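Local coordinates for conserved protein (Methanothermobacter thermautotrophicus, PDB 1I36) that is of unknown function but binds NADP and resembles 3-hydroxyacid dehydrogenases, so it is probably an NADP-dependent oxidoreductase, at residues Y165-S170 with Y220-E225. The protein carries 1 engineered substitution. Sequence-based numbering, arbitrary orientation.
Sequences YTKGVS and YEEMKE
K167 reaches from helix 154-182 toward helix 216-231 and meets two consecutive residues there, M223 along its inner methylenes and E222 at its charged end. Lysine suits the place by joining an aliphatic stem to a terminal cation. The lysine and methionine side chains run past one another in opposite directions, which lays the thioether beside the aliphatic chain: SD of M223 sits 3.8 Å from CB and 3.7 Å from CD of K167. The flexible, unbranched methionine, bent at chi2 and chi3, also packs on I242 and I243 of helix 238-249. The two contributing helices belong to the all-helical C-terminal part of the chain, which follows the Rossmann-type NADP-binding domain much as in 3-hydroxyacid dehydrogenases. Farther out, K167 crosses E222 at about a right angle, its CE 3.5 Å from CB and 3.1 Å from OE1 of E222, whose chain, extended beyond CG, offers its carboxylate to the cation. The lysine chain is extended up to CE and then turns (chi4 47°), bringing NZ of K167 to 3.3 Å from OE1 of E222 in a salt bridge, while S163 OG, one turn earlier on the lysine's own helix, hydrogen-bonds the same ammonium. A leucine in place of K167 would probably leave the E222 carboxylate without this cation and S163 without its ammonium partner. On helix 216-231, E225 OE1 accepts a hydrogen bond from ND2 of N89, an NADP-binding residue.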
ATOM      1  N   TYR A 165       5.584  -1.484  -6.308  1.00 19.40           N
ATOM      2  CA  TYR A 165       4.850  -1.206  -5.066  1.00 19.85           C
ATOM      3  C   TYR A 165       3.708  -0.212  -5.290  1.00 19.29           C
ATOM      4  O   TYR A 165       2.535  -0.513  -4.993  1.00 20.82           O
ATOM      5  CB  TYR A 165       5.801  -0.684  -3.980  1.00 16.85           C
ATOM      6  CG  TYR A 165       5.099  -0.374  -2.673  1.00 17.24           C
ATOM      7  CD1 TYR A 165       4.663   0.910  -2.388  1.00 18.07           C
ATOM      8  CD2 TYR A 165       4.864  -1.376  -1.734  1.00 18.80           C
ATOM      9  CE1 TYR A 165       4.007   1.203  -1.190  1.00 23.19           C
ATOM     10  CE2 TYR A 165       4.202  -1.100  -0.522  1.00 20.48           C
ATOM     11  CZ  TYR A 165       3.781   0.186  -0.263  1.00 21.36           C
ATOM     12  OH  TYR A 165       3.117   0.488   0.910  1.00 22.61           O
ATOM     13  N   THR A 166       4.021   0.937  -5.880  1.00 19.13           N
ATOM     14  CA  THR A 166       2.997   1.958  -6.106  1.00 23.13           C
ATOM     15  C   THR A 166       1.854   1.510  -7.015  1.00 24.92           C
ATOM     16  O   THR A 166       0.689   1.885  -6.783  1.00 24.63           O
ATOM     17  CB  THR A 166       3.593   3.318  -6.560  1.00 26.36           C
ATOM     18  OG1 THR A 166       4.203   3.172  -7.837  1.00 29.59           O
ATOM     19  CG2 THR A 166       4.642   3.804  -5.550  1.00 27.74           C
ATOM     20  N   LYS A 167       2.143   0.660  -8.000  1.00 21.77           N
ATOM     21  CA  LYS A 167       1.074   0.153  -8.867  1.00 22.70           C
ATOM     22  C   LYS A 167       0.244  -0.907  -8.124  1.00 23.27           C
ATOM     23  O   LYS A 167      -0.969  -1.013  -8.338  1.00 24.51           O
ATOM     24  CB  LYS A 167       1.621  -0.424 -10.159  1.00 23.95           C
ATOM     25  CG  LYS A 167       2.141   0.620 -11.139  1.00 27.15           C
ATOM     26  CD  LYS A 167       2.893  -0.096 -12.275  1.00 31.05           C
ATOM     27  CE  LYS A 167       3.251   0.871 -13.408  1.00 30.60           C
ATOM     28  NZ  LYS A 167       3.847   2.144 -12.947  1.00 33.37           N
ATOM     29  N   GLY A 168       0.897  -1.700  -7.279  1.00 19.71           N
ATOM     30  CA  GLY A 168       0.193  -2.711  -6.506  1.00 22.30           C
ATOM     31  C   GLY A 168      -0.810  -2.066  -5.537  1.00 21.48           C
ATOM     32  O   GLY A 168      -1.913  -2.563  -5.401  1.00 22.49           O
ATOM     33  N   VAL A 169      -0.401  -0.999  -4.851  1.00 19.69           N
ATOM     34  CA  VAL A 169      -1.253  -0.256  -3.910  1.00 18.95           C
ATOM     35  C   VAL A 169      -2.470   0.331  -4.643  1.00 20.49           C
ATOM     36  O   VAL A 169      -3.588   0.349  -4.100  1.00 17.25           O
ATOM     37  CB  VAL A 169      -0.445   0.878  -3.222  1.00 22.00           C
ATOM     38  CG1 VAL A 169      -1.367   1.829  -2.445  1.00 24.46           C
ATOM     39  CG2 VAL A 169       0.599   0.264  -2.288  1.00 19.14           C
ATOM     40  N   SER A 170      -2.255   0.846  -5.856  1.00 18.96           N
ATOM     41  CA  SER A 170      -3.358   1.393  -6.672  1.00 20.92           C
ATOM     42  C   SER A 170      -4.392   0.316  -6.961  1.00 21.33           C
ATOM     43  O   SER A 170      -5.608   0.574  -6.932  1.00 21.96           O
ATOM     44  CB  SER A 170      -2.842   1.925  -8.021  1.00 25.57           C
ATOM     45  OG  SER A 170      -2.138   3.131  -7.799  1.00 33.40           O
ATOM     46  N   TYR A 220      -1.206  -1.401 -17.534  1.00 27.33           N
ATOM     47  CA  TYR A 220      -1.256  -2.837 -17.764  1.00 29.59           C
ATOM     48  C   TYR A 220       0.036  -3.320 -18.428  1.00 28.77           C
ATOM     49  O   TYR A 220       0.607  -4.341 -18.012  1.00 26.99           O
ATOM     50  CB  TYR A 220      -2.455  -3.196 -18.632  1.00 32.56           C
ATOM     51  CG  TYR A 220      -2.509  -4.651 -18.968  1.00 36.25           C
ATOM     52  CD1 TYR A 220      -2.916  -5.581 -18.019  1.00 37.62           C
ATOM     53  CD2 TYR A 220      -2.153  -5.109 -20.238  1.00 39.31           C
ATOM     54  CE1 TYR A 220      -2.976  -6.929 -18.311  1.00 40.89           C
ATOM     55  CE2 TYR A 220      -2.209  -6.467 -20.549  1.00 42.42           C
ATOM     56  CZ  TYR A 220      -2.624  -7.371 -19.577  1.00 43.17           C
ATOM     57  OH  TYR A 220      -2.693  -8.718 -19.862  1.00 45.36           O
ATOM     58  N   GLU A 221       0.483  -2.573 -19.440  1.00 30.17           N
ATOM     59  CA  GLU A 221       1.713  -2.880 -20.174  1.00 33.38           C
ATOM     60  C   GLU A 221       2.888  -2.739 -19.200  1.00 30.24           C
ATOM     61  O   GLU A 221       3.795  -3.559 -19.188  1.00 29.65           O
ATOM     62  CB  GLU A 221       1.937  -1.900 -21.341  1.00 37.97           C
ATOM     63  CG  GLU A 221       0.850  -1.829 -22.435  1.00 44.76           C
ATOM     64  CD  GLU A 221       0.542  -3.157 -23.089  1.00 49.67           C
ATOM     65  OE1 GLU A 221       1.486  -3.907 -23.436  1.00 52.93           O
ATOM     66  OE2 GLU A 221      -0.666  -3.449 -23.264  1.00 53.35           O
ATOM     67  N   GLU A 222       2.867  -1.675 -18.405  1.00 26.81           N
ATOM     68  CA  GLU A 222       3.913  -1.420 -17.430  1.00 27.65           C
ATOM     69  C   GLU A 222       4.021  -2.539 -16.406  1.00 27.55           C
ATOM     70  O   GLU A 222       5.129  -2.901 -16.007  1.00 27.29           O
ATOM     71  CB  GLU A 222       3.692  -0.097 -16.720  1.00 28.82           C
ATOM     72  CG  GLU A 222       4.089   1.146 -17.503  1.00 32.94           C
ATOM     73  CD  GLU A 222       3.676   2.439 -16.790  1.00 36.90           C
ATOM     74  OE1 GLU A 222       2.670   2.419 -16.055  1.00 38.30           O
ATOM     75  OE2 GLU A 222       4.336   3.479 -16.962  1.00 39.66           O
ATOM     76  N   MET A 223       2.885  -3.106 -16.000  1.00 24.99           N
ATOM     77  CA  MET A 223       2.898  -4.195 -15.024  1.00 24.32           C
ATOM     78  C   MET A 223       3.454  -5.483 -15.606  1.00 24.69           C
ATOM     79  O   MET A 223       4.058  -6.259 -14.884  1.00 22.42           O
ATOM     80  CB  MET A 223       1.514  -4.459 -14.429  1.00 23.86           C
ATOM     81  CG  MET A 223       1.193  -3.620 -13.211  1.00 26.21           C
ATOM     82  SD  MET A 223       2.375  -3.759 -11.840  1.00 25.36           S
ATOM     83  CE  MET A 223       2.555  -5.385 -11.707  1.00 16.29           C
ATOM     84  N   LYS A 224       3.243  -5.721 -16.904  1.00 27.37           N
ATOM     85  CA  LYS A 224       3.795  -6.921 -17.536  1.00 28.11           C
ATOM     86  C   LYS A 224       5.317  -6.831 -17.441  1.00 25.80           C
ATOM     87  O   LYS A 224       5.976  -7.817 -17.138  1.00 26.70           O
ATOM     88  CB  LYS A 224       3.360  -7.036 -19.001  1.00 34.87           C
ATOM     89  CG  LYS A 224       1.838  -7.182 -19.176  1.00 42.88           C
ATOM     90  CD  LYS A 224       1.416  -7.689 -20.565  1.00 46.97           C
ATOM     91  CE  LYS A 224       1.856  -6.752 -21.692  1.00 50.08           C
ATOM     92  NZ  LYS A 224       1.282  -7.142 -23.028  1.00 50.66           N
ATOM     93  N   GLU A 225       5.863  -5.629 -17.634  1.00 25.43           N
ATOM     94  CA  GLU A 225       7.316  -5.423 -17.550  1.00 27.14           C
ATOM     95  C   GLU A 225       7.783  -5.628 -16.124  1.00 25.51           C
ATOM     96  O   GLU A 225       8.818  -6.241 -15.896  1.00 25.81           O
ATOM     97  CB  GLU A 225       7.707  -4.005 -17.984  1.00 28.69           C
ATOM     98  CG  GLU A 225       7.306  -3.652 -19.393  1.00 37.11           C
ATOM     99  CD  GLU A 225       7.557  -2.173 -19.752  1.00 42.17           C
ATOM    100  OE1 GLU A 225       7.943  -1.354 -18.871  1.00 41.93           O
ATOM    101  OE2 GLU A 225       7.353  -1.838 -20.942  1.00 46.93           O
TER